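Local coordinates for protein phenol hydroxylase component phN (Pseudomonas stutzeri, PDB 3U52) that probably forms the diiron-containing hydroxylase subunit of a multicomponent phenol hydroxylase, in which oxygen activated at two iron ions would hydroxylate the aromatic ring of phenol, at residues A74-F79 with D219-T224; N83-I88 with N153-G158. All coordinates share one frame; numbering follows the deposited sequence.

Contact 1: A74-F79 with D219-T224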
loop_
_atom_site.group_PDB
_atom_site.type_symbol
_atom_site.label_atom_id
_atom_site.label_comp_id
_atom_site.label_asym_id
_atom_site.label_seq_id
_atom_site.Cartn_x
_atom_site.Cartn_y
_atom_site.Cartn_z
ATOM N N ALA A 74 -1.067 -2.781 -2.562
ATOM C CA ALA A 74 -0.061 -2.893 -1.469
ATOM C C ALA A 74 -0.716 -3.523 -0.248
ATOM O O ALA A 74 -0.118 -4.369 0.408
ATOM C CB ALA A 74 0.460 -1.530 -1.095
ATOM N N ILE A 75 -1.936 -3.073 0.054
ATOM C CA ILE A 75 -2.691 -3.589 1.204
ATOM C C ILE A 75 -3.103 -5.043 0.944
ATOM O O ILE A 75 -2.998 -5.899 1.854
ATOM C CB ILE A 75 -3.901 -2.678 1.541
ATOM C CG1 ILE A 75 -3.393 -1.337 2.083
ATOM C CG2 ILE A 75 -4.845 -3.326 2.573
ATOM C CD1 ILE A 75 -4.359 -0.167 2.086
ATOM N N PHE A 76 -3.585 -5.328 -0.274
ATOM C CA PHE A 76 -3.998 -6.699 -0.623
ATOM C C PHE A 76 -2.837 -7.703 -0.478
ATOM O O PHE A 76 -3.063 -8.875 -0.068
ATOM C CB PHE A 76 -4.512 -6.802 -2.080
ATOM C CG PHE A 76 -5.903 -6.282 -2.301
ATOM C CD1 PHE A 76 -6.749 -5.973 -1.249
ATOM C CD2 PHE A 76 -6.387 -6.167 -3.602
ATOM C CE1 PHE A 76 -8.066 -5.497 -1.490
ATOM C CE2 PHE A 76 -7.690 -5.670 -3.866
ATOM C CZ PHE A 76 -8.537 -5.370 -2.811
ATOM N N ASP A 77 -1.635 -7.320 -0.929
ATOM C CA ASP A 77 -0.472 -8.180 -0.812
ATOM C C ASP A 77 -0.069 -8.393 0.648
ATOM O O ASP A 77 0.380 -9.483 0.986
ATOM C CB ASP A 77 0.764 -7.624 -1.543
ATOM C CG ASP A 77 0.596 -7.541 -3.052
ATOM O OD1 ASP A 77 1.197 -6.601 -3.615
ATOM O OD2 ASP A 77 -0.090 -8.396 -3.683
ATOM N N ALA A 78 -0.172 -7.353 1.476
ATOM C CA ALA A 78 0.168 -7.409 2.897
ATOM C C ALA A 78 -0.804 -8.333 3.655
ATOM O O ALA A 78 -0.405 -9.064 4.606
ATOM C CB ALA A 78 0.086 -6.012 3.515
ATOM N N PHE A 79 -2.070 -8.231 3.272
ATOM C CA PHE A 79 -3.142 -9.071 3.817
ATOM C C PHE A 79 -2.832 -10.532 3.590
ATOM O O PHE A 79 -2.868 -11.328 4.542
ATOM C CB PHE A 79 -4.486 -8.666 3.185
ATOM C CG PHE A 79 -5.656 -9.487 3.642
ATOM C CD1 PHE A 79 -6.332 -9.164 4.792
ATOM C CD2 PHE A 79 -6.091 -10.578 2.882
ATOM C CE1 PHE A 79 -7.449 -9.939 5.222
ATOM C CE2 PHE A 79 -7.186 -11.339 3.301
ATOM C CZ PHE A 79 -7.852 -11.010 4.464
ATOM N N ASP A 219 -12.222 -7.936 8.363
ATOM C CA ASP A 219 -11.903 -8.305 6.977
ATOM C C ASP A 219 -11.284 -7.064 6.316
ATOM O O ASP A 219 -11.991 -6.197 5.771
ATOM C CB ASP A 219 -13.176 -8.785 6.265
ATOM C CG ASP A 219 -12.981 -9.056 4.767
ATOM O OD1 ASP A 219 -11.832 -9.125 4.274
ATOM O OD2 ASP A 219 -14.009 -9.225 4.072
ATOM N N MET A 220 -9.959 -6.972 6.416
ATOM C CA MET A 220 -9.233 -5.811 5.938
ATOM C C MET A 220 -9.275 -5.670 4.430
ATOM O O MET A 220 -9.351 -4.543 3.922
ATOM C CB MET A 220 -7.791 -5.868 6.391
ATOM C CG MET A 220 -6.965 -4.677 5.921
ATOM S SD MET A 220 -5.213 -4.843 6.420
ATOM C CE MET A 220 -5.384 -4.949 8.201
ATOM N N ALA A 221 -9.247 -6.781 3.711
ATOM C CA ALA A 221 -9.332 -6.736 2.243
ATOM C C ALA A 221 -10.595 -6.078 1.720
ATOM O O ALA A 221 -10.548 -5.181 0.862
ATOM C CB ALA A 221 -9.178 -8.139 1.646
ATOM N N THR A 222 -11.736 -6.540 2.222
ATOM C CA THR A 222 -13.046 -6.022 1.795
ATOM C C THR A 222 -13.202 -4.533 2.218
ATOM O O THR A 222 -13.641 -3.653 1.419
ATOM C CB THR A 222 -14.192 -6.972 2.308
ATOM O OG1 THR A 222 -14.023 -8.288 1.732
ATOM C CG2 THR A 222 -15.624 -6.425 2.000
ATOM N N VAL A 223 -12.795 -4.208 3.447
ATOM C CA VAL A 223 -13.027 -2.849 3.880
ATOM C C VAL A 223 -12.163 -1.869 3.050
ATOM O O VAL A 223 -12.613 -0.773 2.708
ATOM C CB VAL A 223 -12.933 -2.649 5.401
ATOM C CG1 VAL A 223 -11.498 -2.620 5.858
ATOM C CG2 VAL A 223 -13.607 -1.334 5.761
ATOM N N THR A 224 -10.969 -2.315 2.673
ATOM C CA THR A 224 -10.045 -1.530 1.850
ATOM C C THR A 224 -10.634 -1.366 0.447
ATOM O O THR A 224 -10.569 -0.285 -0.129
ATOM C CB THR A 224 -8.660 -2.213 1.771
ATOM O OG1 THR A 224 -8.120 -2.293 3.098
ATOM C CG2 THR A 224 -7.682 -1.414 0.866
#

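Contact 2: N83-I88 with N153-G158. With CU (copper (II) ion), chain J.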
loop_
_atom_site.group_PDB
_atom_site.type_symbol
_atom_site.label_atom_id
_atom_site.label_comp_id
_atom_site.label_asym_id
_atom_site.label_seq_id
_atom_site.Cartn_x
_atom_site.Cartn_y
_atom_site.Cartn_z
ATOM N N ASN A 83 -1.392 -13.609 6.245
ATOM C CA ASN A 83 -2.550 -14.468 6.495
ATOM C C ASN A 83 -3.641 -13.770 7.255
ATOM O O ASN A 83 -4.066 -14.195 8.327
ATOM C CB ASN A 83 -2.111 -15.749 7.181
ATOM C CG ASN A 83 -1.345 -16.645 6.252
ATOM O OD1 ASN A 83 -1.817 -17.016 5.148
ATOM N ND2 ASN A 83 -0.139 -16.980 6.663
ATOM N N GLY A 84 -4.088 -12.661 6.688
ATOM C CA GLY A 84 -5.073 -11.849 7.321
ATOM C C GLY A 84 -6.439 -12.505 7.446
ATOM O O GLY A 84 -7.254 -12.041 8.234
ATOM N N HIS A 85 -6.701 -13.570 6.689
ATOM C CA HIS A 85 -7.977 -14.304 6.814
ATOM C C HIS A 85 -8.103 -14.901 8.254
ATOM O O HIS A 85 -9.214 -15.145 8.762
ATOM C CB HIS A 85 -8.044 -15.404 5.762
ATOM C CG HIS A 85 -6.994 -16.459 5.949
ATOM N ND1 HIS A 85 -5.674 -16.266 5.592
ATOM C CD2 HIS A 85 -7.047 -17.674 6.536
ATOM C CE1 HIS A 85 -4.968 -17.337 5.913
ATOM N NE2 HIS A 85 -5.780 -18.208 6.487
ATOM N N GLN A 86 -6.959 -15.077 8.937
ATOM C CA GLN A 86 -6.978 -15.614 10.298
ATOM C C GLN A 86 -7.530 -14.633 11.320
ATOM O O GLN A 86 -7.879 -15.024 12.427
ATOM C CB GLN A 86 -5.599 -16.140 10.682
ATOM C CG GLN A 86 -5.064 -17.233 9.703
ATOM C CD GLN A 86 -3.714 -17.759 10.129
ATOM O OE1 GLN A 86 -3.029 -17.123 10.949
ATOM N NE2 GLN A 86 -3.302 -18.896 9.570
ATOM N N ASN A 87 -7.639 -13.362 10.938
ATOM C CA ASN A 87 -8.095 -12.316 11.866
ATOM C C ASN A 87 -9.557 -11.912 11.746
ATOM O O ASN A 87 -10.002 -11.030 12.470
ATOM C CB ASN A 87 -7.216 -11.073 11.749
ATOM C CG ASN A 87 -5.753 -11.373 12.052
ATOM O OD1 ASN A 87 -4.840 -10.813 11.432
ATOM N ND2 ASN A 87 -5.528 -12.261 13.004
ATOM N N ILE A 88 -10.318 -12.585 10.892
ATOM C CA ILE A 88 -11.753 -12.344 10.854
ATOM C C ILE A 88 -12.408 -12.831 12.151
ATOM O O ILE A 88 -11.812 -13.614 12.901
ATOM C CB ILE A 88 -12.461 -12.954 9.589
ATOM C CG1 ILE A 88 -12.263 -14.474 9.492
ATOM C CG2 ILE A 88 -12.036 -12.204 8.276
ATOM C CD1 ILE A 88 -13.041 -15.130 8.331
ATOM N N ASN A 153 -10.531 -17.462 -1.269
ATOM C CA ASN A 153 -10.704 -18.641 -2.118
ATOM C C ASN A 153 -9.645 -19.722 -1.879
ATOM O O ASN A 153 -9.926 -20.925 -2.012
ATOM C CB ASN A 153 -10.714 -18.249 -3.609
ATOM C CG ASN A 153 -10.797 -19.473 -4.526
ATOM O OD1 ASN A 153 -9.875 -19.745 -5.342
ATOM N ND2 ASN A 153 -11.862 -20.237 -4.378
ATOM N N LYS A 154 -8.428 -19.322 -1.524
ATOM C CA LYS A 154 -7.412 -20.331 -1.166
ATOM C C LYS A 154 -7.654 -21.072 0.145
ATOM O O LYS A 154 -7.076 -22.172 0.346
ATOM C CB LYS A 154 -6.030 -19.695 -1.123
ATOM C CG LYS A 154 -5.700 -19.016 -2.457
ATOM C CD LYS A 154 -4.294 -18.468 -2.483
ATOM C CE LYS A 154 -4.115 -17.622 -3.717
ATOM N NZ LYS A 154 -2.668 -17.252 -3.886
ATOM N N HIS A 155 -8.459 -20.504 1.037
ATOM C CA HIS A 155 -8.559 -21.045 2.401
ATOM C C HIS A 155 -9.961 -21.484 2.822
ATOM O O HIS A 155 -10.114 -22.085 3.904
ATOM C CB HIS A 155 -8.024 -20.037 3.428
ATOM C CG HIS A 155 -6.541 -19.850 3.336
ATOM N ND1 HIS A 155 -5.651 -20.754 3.883
ATOM C CD2 HIS A 155 -5.790 -18.912 2.706
ATOM C CE1 HIS A 155 -4.411 -20.391 3.592
ATOM N NE2 HIS A 155 -4.464 -19.262 2.896
ATOM N N PHE A 156 -10.958 -21.115 2.014
ATOM C CA PHE A 156 -12.375 -21.381 2.325
ATOM C C PHE A 156 -13.123 -21.947 1.097
ATOM O O PHE A 156 -12.675 -21.767 -0.025
ATOM C CB PHE A 156 -13.087 -20.109 2.857
ATOM C CG PHE A 156 -12.503 -19.582 4.165
ATOM C CD1 PHE A 156 -12.886 -20.119 5.394
ATOM C CD2 PHE A 156 -11.523 -18.590 4.141
ATOM C CE1 PHE A 156 -12.323 -19.661 6.598
ATOM C CE2 PHE A 156 -10.957 -18.085 5.327
ATOM C CZ PHE A 156 -11.363 -18.617 6.570
ATOM N N ASN A 157 -14.255 -22.619 1.317
ATOM C CA ASN A 157 -14.928 -23.328 0.217
ATOM C C ASN A 157 -15.989 -22.394 -0.334
ATOM O O ASN A 157 -16.253 -21.372 0.262
ATOM C CB ASN A 157 -15.491 -24.675 0.701
ATOM C CG ASN A 157 -14.379 -25.718 0.978
ATOM O OD1 ASN A 157 -13.436 -25.829 0.201
ATOM N ND2 ASN A 157 -14.479 -26.451 2.102
ATOM N N GLY A 158 -16.539 -22.694 -1.502
ATOM C CA GLY A 158 -17.672 -21.968 -2.011
ATOM C C GLY A 158 -17.349 -20.692 -2.781
ATOM O O GLY A 158 -18.258 -20.022 -3.270
HETATM CU CU CU J . -6.535 -22.234 5.061
#

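Contact 1: A74-F79 with D219-T224
Phe76 and Ala221 lie opposite each other on two nearly antiparallel helical segments, 74-79 and 220-224, whose axes come within 9.8 Å at an angle of 171°. Phe79 and Ala221 make the central side-chain contact. The methyl CB of Ala221 sits over the centre of the Phe79 ring, 4.0 Å from its centroid, in a CH-pi contact almost along the ring normal. The chi1 of Phe79 (178°) swings CG away from the backbone N, and the ring reaches the start of the second helix. There its CD1 also meets CB of Met220 at 3.9 Å. Replacing Phe79 with an alanine would probably leave the Ala221 methyl without its ring face and open a gap beside Met220 at the start of the helix. Phe76 comes edge-on instead: the backbone O of Ala221 lies 3.4 Å from CE1 of Phe76, near the plane of that ring. Both segments belong to the helical hydroxylase domain that carries the diiron site. Glu233 and His236, two of the iron ligands, lie farther along helix 220-250. Asp219 is the N-cap of that helix, and its OD1 accepts a weak bond from Thr222 N. Tyr152 OH also bonds to OD1 of Asp219. One turn back from Phe79, CG2 of Ile75 packs 3.5 Å from OG1 of Thr224, a turn further on in the other helix. That hydroxyl donates to Met220 O at 2.7 Å. The same oxygen also accepts from Thr224 N, the two donors arriving from opposite faces of the carbonyl plane. The Met220 chain runs extended through chi1 and chi2, which brings its SD within 4.2 Å of Ile75 CG2. The second subunit, another copy of this protein, packs its Ala78 on Ile75 and its Asn82 on Met220.

Contact 2: N83-I88 with N153-G158
A copper site lies beside this contact, and a stack of two histidine rings, His85 on His155, joins the site to the loop after helix 58-81. ND1 of His155 binds the copper ion at 2.1 Å, and His494 is the second protein ligand. The two rings lie face to face, with centroids 3.9 Å apart and planes only 12° from parallel. NE2 of His85 stands over the centre of the His155 ring. CE1 of His85 approaches NE2 of His155 to 3.6 Å. The His85 ring has CG between the backbone N and the carbonyl carbon (chi1 64°), which turns it toward the end of helix 125-155. Its ND1 is hydrogen-bonded to His151, one turn back on that helix, and this should fix the rotation of the ring. CG of Gln86 lies against the opposite face of His85, so the imidazole is held between its neighbour in sequence and the copper ligand. The loop itself begins with a Schellman motif ending helix 58-81, in which Asn83 has positive phi, and runs on as a 3-10 turn. Beyond the stack, Phe156 turns its ring edge to CB of His85, with CE2 of Phe156 4.0 Å from that CB. Last comes Ile88, whose CD1 lies 4.3 Å from CZ of Phe156.

In the fold
The two contacts are neighbours, with centres about 12 Å apart. Both segments of contact 2 come between those of contact 1 along the chain: 74-79 comes first, then 83-88, 153-158 and 219-224. Helix 58-81 carries the first segment of contact 1, and its end leads straight into the first of contact 2. At this junction Phe79 O probably accepts a hydrogen bond from Gly84 N, and Phe79 CZ packs against His85 N. Ile88 CG2 also touches Asp219 CA. All four segments belong to the methane/phenol/alkene hydroxylase region. Together they connect helices 58-81, 125-155 and 220-250, so the copper site lies near the start of helix 220-250, which further on supplies iron ligands.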